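Long-range contacts in biotin binding protein A (Gallus gallus, PDB 2C1Q), which binds biotin at one end of an eight-stranded antiparallel barrel, as other members of the avidin family do, and assembles from four chains: residues T79-Q84 / M97-R102; K92-M97 / T119-R124. All blocks are in the same frame, centred on the assembly; numbering follows the deposited sequence.

Contact 1. Residues T79-Q84 / M97-R102; sequences TVFVGQ and MAWLLR. With BTN (biotin), chain B.
W99 uses two parts of its side chain at once: its methylene group sits on F81 and its indole lies on biotin. W99 CB is over one face of the phenyl ring, offset toward the rim and 3.7 Å from F81 CD1. This is a CH-pi contact. CG of W99 is tucked between the backbone N and the carbonyl carbon (chi1 57°), a turn that carries the indole away from strand 79-84 and lays its face against the ligand. Biotin C6 rests over the centre of the indole, 3.4 Å from W99 CE2. F81 reaches the same carbon with the far end of its ring, CZ being 3.8 Å from biotin C6.

T79 meets the sulfur, with OG1 3.4 Å from biotin S1. That hydroxyl is hydrogen-bonded to W72 NE1 and has L101 CD1 packed beside it.

M97 crosses F81 at about a right angle. Its bent chain brings CE to 3.6 Å from F81 CB, and the sulfur makes an oblique Met-aromatic contact with the ring. G83 has no side chain, and the same M97 methyl lies 3.5 Å from G83 N.

The backbones pair antiparallel. V80 and L100, and likewise V82 and A98, exchange both N-H...O bonds; V82 N to A98 O is 2.8 Å. These four residues put their side chains on the other face of the sheet, where V80 packs on V80 of a second subunit.

The biotin side of this hairpin is therefore mostly carbon and aromatic surface around the thioether ring. Y34, S17 and N13, outside this strand pair, hydrogen-bond the ligand. The contact is consistent with recognition here mainly by shape and apolar packing, with one hydroxyl set beside the sulfur.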
loop_
_atom_site.group_PDB
_atom_site.type_symbol
_atom_site.label_atom_id
_atom_site.label_comp_id
_atom_site.label_asym_id
_atom_site.label_seq_id
_atom_site.Cartn_x
_atom_site.Cartn_y
_atom_site.Cartn_z
ATOM N N THR A 79 -12.973 4.697 -2.060
ATOM C CA THR A 79 -11.733 4.977 -1.340
ATOM C C THR A 79 -11.937 4.810 0.138
ATOM O O THR A 79 -12.985 5.194 0.673
ATOM C CB THR A 79 -11.187 6.403 -1.578
ATOM O OG1 THR A 79 -10.964 6.602 -2.968
ATOM C CG2 THR A 79 -9.818 6.570 -0.870
ATOM N N VAL A 80 -10.919 4.281 0.816
ATOM C CA VAL A 80 -10.918 4.286 2.274
ATOM C C VAL A 80 -9.702 5.037 2.748
ATOM O O VAL A 80 -8.680 4.979 2.130
ATOM C CB VAL A 80 -10.932 2.863 2.890
ATOM C CG1 VAL A 80 -12.255 2.244 2.655
ATOM C CG2 VAL A 80 -9.776 2.010 2.337
ATOM N N PHE A 81 -9.832 5.769 3.840
ATOM C CA PHE A 81 -8.751 6.598 4.310
ATOM C C PHE A 81 -8.559 6.175 5.751
ATOM O O PHE A 81 -9.527 5.941 6.462
ATOM C CB PHE A 81 -9.191 8.031 4.345
ATOM C CG PHE A 81 -9.159 8.748 3.034
ATOM C CD1 PHE A 81 -8.096 9.625 2.736
ATOM C CD2 PHE A 81 -10.233 8.645 2.137
ATOM C CE1 PHE A 81 -8.070 10.353 1.523
ATOM C CE2 PHE A 81 -10.233 9.366 0.930
ATOM C CZ PHE A 81 -9.145 10.235 0.616
ATOM N N VAL A 82 -7.325 6.116 6.198
ATOM C CA VAL A 82 -7.061 5.814 7.586
ATOM C C VAL A 82 -5.978 6.810 8.099
ATOM O O VAL A 82 -5.055 7.197 7.348
ATOM C CB VAL A 82 -6.749 4.295 7.748
ATOM C CG1 VAL A 82 -5.382 3.919 7.128
ATOM C CG2 VAL A 82 -6.868 3.836 9.203
ATOM N N GLY A 83 -6.128 7.282 9.347
ATOM C CA GLY A 83 -5.297 8.364 9.832
ATOM C C GLY A 83 -5.323 8.664 11.313
ATOM O O GLY A 83 -5.967 7.965 12.082
ATOM N N GLN A 84 -4.559 9.695 11.684
ATOM C CA GLN A 84 -4.466 10.245 13.023
ATOM C C GLN A 84 -4.248 11.754 12.867
ATOM O O GLN A 84 -3.618 12.200 11.908
ATOM C CB GLN A 84 -3.286 9.627 13.764
ATOM C CG GLN A 84 -3.192 9.972 15.249
ATOM C CD GLN A 84 -2.040 9.262 15.907
ATOM O OE1 GLN A 84 -1.581 8.239 15.418
ATOM N NE2 GLN A 84 -1.571 9.789 17.023
ATOM N N MET A 97 -2.950 10.844 6.733
ATOM C CA MET A 97 -3.832 9.807 6.202
ATOM C C MET A 97 -3.154 8.982 5.137
ATOM O O MET A 97 -2.290 9.462 4.441
ATOM C CB MET A 97 -5.125 10.393 5.650
ATOM C CG MET A 97 -5.940 11.126 6.719
ATOM S SD MET A 97 -7.706 11.081 6.546
ATOM C CE MET A 97 -8.063 9.510 7.425
ATOM N N ALA A 98 -3.518 7.708 5.079
ATOM C CA ALA A 98 -3.093 6.819 4.020
ATOM C C ALA A 98 -4.409 6.308 3.492
ATOM O O ALA A 98 -5.413 6.277 4.226
ATOM C CB ALA A 98 -2.217 5.659 4.570
ATOM N N TRP A 99 -4.427 5.959 2.208
ATOM C CA TRP A 99 -5.670 5.613 1.543
ATOM C C TRP A 99 -5.482 4.541 0.492
ATOM O O TRP A 99 -4.382 4.317 0.004
ATOM C CB TRP A 99 -6.323 6.865 0.920
ATOM C CG TRP A 99 -5.469 7.636 -0.079
ATOM C CD1 TRP A 99 -4.838 8.841 0.149
ATOM C CD2 TRP A 99 -5.203 7.301 -1.476
ATOM N NE1 TRP A 99 -4.183 9.252 -1.009
ATOM C CE2 TRP A 99 -4.390 8.330 -2.007
ATOM C CE3 TRP A 99 -5.568 6.224 -2.317
ATOM C CZ2 TRP A 99 -3.924 8.311 -3.325
ATOM C CZ3 TRP A 99 -5.135 6.226 -3.631
ATOM C CH2 TRP A 99 -4.311 7.251 -4.124
ATOM N N LEU A 100 -6.580 3.865 0.175
ATOM C CA LEU A 100 -6.628 2.895 -0.918
ATOM C C LEU A 100 -7.820 3.243 -1.775
ATOM O O LEU A 100 -8.923 3.407 -1.265
ATOM C CB LEU A 100 -6.815 1.468 -0.406
ATOM C CG LEU A 100 -5.728 0.856 0.493
ATOM C CD1 LEU A 100 -6.238 -0.451 1.118
ATOM C CD2 LEU A 100 -4.420 0.628 -0.235
ATOM N N LEU A 101 -7.598 3.355 -3.070
ATOM C CA LEU A 101 -8.682 3.633 -4.002
ATOM C C LEU A 101 -8.910 2.359 -4.778
ATOM O O LEU A 101 -8.004 1.873 -5.440
ATOM C CB LEU A 101 -8.294 4.766 -4.939
ATOM C CG LEU A 101 -9.092 4.981 -6.248
ATOM C CD1 LEU A 101 -10.576 5.147 -6.007
ATOM C CD2 LEU A 101 -8.561 6.255 -6.952
ATOM N N ARG A 102 -10.132 1.843 -4.722
ATOM C CA ARG A 102 -10.468 0.553 -5.336
ATOM C C ARG A 102 -11.385 0.786 -6.514
ATOM O O ARG A 102 -12.509 1.243 -6.326
ATOM C CB ARG A 102 -11.210 -0.328 -4.342
ATOM C CG ARG A 102 -11.664 -1.715 -4.892
ATOM C CD ARG A 102 -10.546 -2.587 -4.655
ATOM N NE ARG A 102 -10.687 -3.986 -5.018
ATOM C CZ ARG A 102 -9.990 -4.911 -4.374
ATOM N NH1 ARG A 102 -9.217 -4.537 -3.339
ATOM N NH2 ARG A 102 -10.070 -6.170 -4.721
HETATM C C11 BTN B . -12.006 8.057 -8.616
HETATM O O11 BTN B . -12.349 6.901 -8.999
HETATM O O12 BTN B . -11.132 8.655 -9.273
HETATM C C10 BTN B . -12.667 8.743 -7.420
HETATM C C9 BTN B . -11.941 10.027 -7.002
HETATM C C8 BTN B . -10.847 9.599 -6.013
HETATM C C7 BTN B . -9.940 10.734 -5.570
HETATM C C2 BTN B . -8.754 10.192 -4.763
HETATM S S1 BTN B . -9.191 9.491 -3.273
HETATM C C6 BTN B . -7.484 9.627 -2.737
HETATM C C5 BTN B . -6.855 10.851 -3.335
HETATM N N1 BTN B . -7.006 11.890 -2.345
HETATM C C3 BTN B . -7.896 12.777 -2.758
HETATM O O3 BTN B . -8.232 13.881 -1.991
HETATM N N2 BTN B . -8.409 12.474 -3.960
HETATM C C4 BTN B . -7.750 11.305 -4.487
#

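Contact 2. Residues K92-M97 / T119-R124; sequences KEMLEM and TNVFTR. With BTN (biotin), chain B.
Segments 92-97 and 119-124 run antiparallel, their strand axes 4.6 Å apart at closest and their directions 158° apart. L95 with F122 and M97 with N120 are hydrogen-bonded pairs, each with both N-H...O bonds made. E96 and V121 face each other between them.

At the outer end, R124 grips E93 side-on in a salt bridge. R124 NE meets E93 OE1 at 3.1 Å, and R124 NH2 meets E93 OE2 at 3.1 Å. Both oxygens lie near the guanidinium plane, but each is approached from above the carboxylate plane; the two groups are turned 50° apart. The bend at chi3 of R124 (-83°) swings the guanidinium round to the carboxylate. With alanine in place of R124, the E93 carboxylate would probably lose this charged partner. Water 1 joins the backbones beside the bridge, giving a proton to E93 O and taking one from R124 N.

On the inner face, L95 CB packs on F122 CB at 3.9 Å. The F122 ring has L95 O at its edge, in plane. M97 SD comes obliquely to the same ring, 3.8 Å from F122 CE2, a second Met-aromatic contact for this sulfur. On the outer face, M94 CE touches V121 CG1 at 3.7 Å.

N120 links the strand pair to the ligand. Its OD1 accepts a nearly straight hydrogen bond from biotin N1 at 2.7 Å, and E14 OE2 holds its ND2.

Strand 9-13 flanks 115-124 in the closed barrel, with N13 against both N120 and F122. The backbone just before it adds to the salt bridge: C5 N bonds E93 OE2, while R124 bonds the carbonyls of E6 and Q8. On the other flank, L95 reaches C85 of strand 78-87.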
loop_
_atom_site.group_PDB
_atom_site.type_symbol
_atom_site.label_atom_id
_atom_site.label_comp_id
_atom_site.label_asym_id
_atom_site.label_seq_id
_atom_site.Cartn_x
_atom_site.Cartn_y
_atom_site.Cartn_z
ATOM N N LYS A 92 -1.257 24.284 15.322
ATOM C CA LYS A 92 -1.739 23.852 14.006
ATOM C C LYS A 92 -2.025 22.340 13.968
ATOM O O LYS A 92 -1.169 21.527 14.339
ATOM C CB LYS A 92 -0.723 24.231 12.933
ATOM C CG LYS A 92 -1.195 24.077 11.497
ATOM C CD LYS A 92 0.014 23.924 10.572
ATOM C CE LYS A 92 -0.329 24.235 9.110
ATOM N NZ LYS A 92 0.870 24.070 8.236
ATOM N N GLU A 93 -3.235 22.001 13.512
ATOM C CA GLU A 93 -3.751 20.634 13.412
ATOM C C GLU A 93 -3.487 20.048 12.041
ATOM O O GLU A 93 -3.614 20.742 11.039
ATOM C CB GLU A 93 -5.265 20.626 13.632
ATOM C CG GLU A 93 -5.706 20.996 15.049
ATOM C CD GLU A 93 -7.064 21.644 15.084
ATOM O OE1 GLU A 93 -7.239 22.686 14.433
ATOM O OE2 GLU A 93 -7.972 21.107 15.746
ATOM N N MET A 94 -3.157 18.758 11.994
ATOM C CA MET A 94 -2.959 18.077 10.716
ATOM C C MET A 94 -3.446 16.655 10.790
ATOM O O MET A 94 -3.114 15.952 11.720
ATOM C CB MET A 94 -1.472 18.045 10.335
ATOM C CG MET A 94 -0.724 19.367 10.556
ATOM S SD MET A 94 1.023 19.175 10.211
ATOM C CE MET A 94 1.006 19.439 8.437
ATOM N N LEU A 95 -4.223 16.238 9.794
ATOM C CA LEU A 95 -4.579 14.828 9.633
ATOM C C LEU A 95 -3.591 14.136 8.683
ATOM O O LEU A 95 -3.480 14.506 7.514
ATOM C CB LEU A 95 -6.006 14.682 9.077
ATOM C CG LEU A 95 -7.127 15.453 9.782
ATOM C CD1 LEU A 95 -8.418 15.289 8.993
ATOM C CD2 LEU A 95 -7.288 14.971 11.217
ATOM N N GLU A 96 -2.877 13.150 9.213
ATOM C CA GLU A 96 -2.004 12.277 8.430
ATOM C C GLU A 96 -2.798 11.043 8.045
ATOM O O GLU A 96 -3.244 10.286 8.930
ATOM C CB GLU A 96 -0.774 11.842 9.242
ATOM C CG GLU A 96 0.109 12.968 9.714
ATOM C CD GLU A 96 0.884 13.652 8.578
ATOM O OE1 GLU A 96 1.054 13.072 7.458
ATOM O OE2 GLU A 96 1.319 14.789 8.831
ATOM N N MET A 97 -2.950 10.844 6.733
ATOM C CA MET A 97 -3.832 9.807 6.202
ATOM C C MET A 97 -3.154 8.982 5.137
ATOM O O MET A 97 -2.290 9.462 4.441
ATOM C CB MET A 97 -5.125 10.393 5.650
ATOM C CG MET A 97 -5.940 11.126 6.719
ATOM S SD MET A 97 -7.706 11.081 6.546
ATOM C CE MET A 97 -8.063 9.510 7.425
ATOM N N THR A 119 -0.903 8.723 0.145
ATOM C CA THR A 119 -1.106 9.410 1.421
ATOM C C THR A 119 -1.677 10.805 1.167
ATOM O O THR A 119 -1.563 11.324 0.054
ATOM C CB THR A 119 0.236 9.513 2.201
ATOM O OG1 THR A 119 1.222 10.099 1.362
ATOM C CG2 THR A 119 0.764 8.100 2.632
ATOM N N ASN A 120 -2.292 11.414 2.182
ATOM C CA ASN A 120 -2.736 12.822 2.107
ATOM C C ASN A 120 -2.450 13.492 3.444
ATOM O O ASN A 120 -2.362 12.818 4.459
ATOM C CB ASN A 120 -4.240 12.924 1.803
ATOM C CG ASN A 120 -4.563 12.772 0.320
ATOM O OD1 ASN A 120 -5.593 12.213 -0.056
ATOM N ND2 ASN A 120 -3.707 13.319 -0.527
ATOM N N VAL A 121 -2.256 14.809 3.436
ATOM C CA VAL A 121 -2.131 15.579 4.681
ATOM C C VAL A 121 -3.219 16.631 4.645
ATOM O O VAL A 121 -3.309 17.379 3.683
ATOM C CB VAL A 121 -0.762 16.271 4.844
ATOM C CG1 VAL A 121 -0.655 16.935 6.260
ATOM C CG2 VAL A 121 0.352 15.266 4.705
ATOM N N PHE A 122 -4.075 16.651 5.659
ATOM C CA PHE A 122 -5.179 17.626 5.696
ATOM C C PHE A 122 -4.915 18.674 6.759
ATOM O O PHE A 122 -4.425 18.359 7.839
ATOM C CB PHE A 122 -6.531 16.976 6.027
ATOM C CG PHE A 122 -7.029 15.998 5.006
ATOM C CD1 PHE A 122 -8.080 16.328 4.170
ATOM C CD2 PHE A 122 -6.478 14.736 4.909
ATOM C CE1 PHE A 122 -8.568 15.409 3.254
ATOM C CE2 PHE A 122 -6.929 13.845 3.984
ATOM C CZ PHE A 122 -7.987 14.164 3.167
ATOM N N THR A 123 -5.271 19.913 6.459
ATOM C CA THR A 123 -5.318 20.920 7.508
ATOM C C THR A 123 -6.706 21.557 7.518
ATOM O O THR A 123 -7.457 21.466 6.523
ATOM C CB THR A 123 -4.164 21.963 7.366
ATOM O OG1 THR A 123 -4.206 22.540 6.066
ATOM C CG2 THR A 123 -2.798 21.293 7.565
ATOM N N ARG A 124 -7.066 22.152 8.656
ATOM C CA ARG A 124 -8.388 22.754 8.836
ATOM C C ARG A 124 -8.551 24.019 7.986
ATOM O O ARG A 124 -7.687 24.882 8.033
ATOM C CB ARG A 124 -8.586 23.084 10.306
ATOM C CG ARG A 124 -10.003 23.100 10.710
ATOM C CD ARG A 124 -10.161 23.476 12.139
ATOM N NE ARG A 124 -9.992 22.381 13.093
ATOM C CZ ARG A 124 -10.816 21.343 13.260
ATOM N NH1 ARG A 124 -11.879 21.153 12.476
ATOM N NH2 ARG A 124 -10.531 20.460 14.204
HETATM C C11 BTN B . -12.006 8.057 -8.616
HETATM O O11 BTN B . -12.349 6.901 -8.999
HETATM O O12 BTN B . -11.132 8.655 -9.273
HETATM C C10 BTN B . -12.667 8.743 -7.420
HETATM C C9 BTN B . -11.941 10.027 -7.002
HETATM C C8 BTN B . -10.847 9.599 -6.013
HETATM C C7 BTN B . -9.940 10.734 -5.570
HETATM C C2 BTN B . -8.754 10.192 -4.763
HETATM S S1 BTN B . -9.191 9.491 -3.273
HETATM C C6 BTN B . -7.484 9.627 -2.737
HETATM C C5 BTN B . -6.855 10.851 -3.335
HETATM N N1 BTN B . -7.006 11.890 -2.345
HETATM C C3 BTN B . -7.896 12.777 -2.758
HETATM O O3 BTN B . -8.232 13.881 -1.991
HETATM N N2 BTN B . -8.409 12.474 -3.960
HETATM C C4 BTN B . -7.750 11.305 -4.487
HETATM O O HOH W 1 -4.877 22.984 10.325
HETATM O O HOH W 2 0.222 11.389 5.552
#

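How the contacts relate
Going from the N terminus, strand 78-87 comes first, and contact 1 pairs it with 93-102, closing the short hairpin loop. Contact 2 then pairs the earlier half of 93-102 with 115-124, closing the longer excursion between those strands. The segments alternate along the chain, so the two closures cross. M97 belongs to both, and strand 93-102 is the middle strand, with 78-87 along one edge and 115-124 along the other. Q84 O and E96 N, 3.0 Å apart, probably form a hydrogen bond that continues the hairpin ladder. Nearer the ligand, W99 and F81 of contact 1 pack on N120 of contact 2. Together the contacts join three consecutive barrel strands and line one side of the biotin pocket.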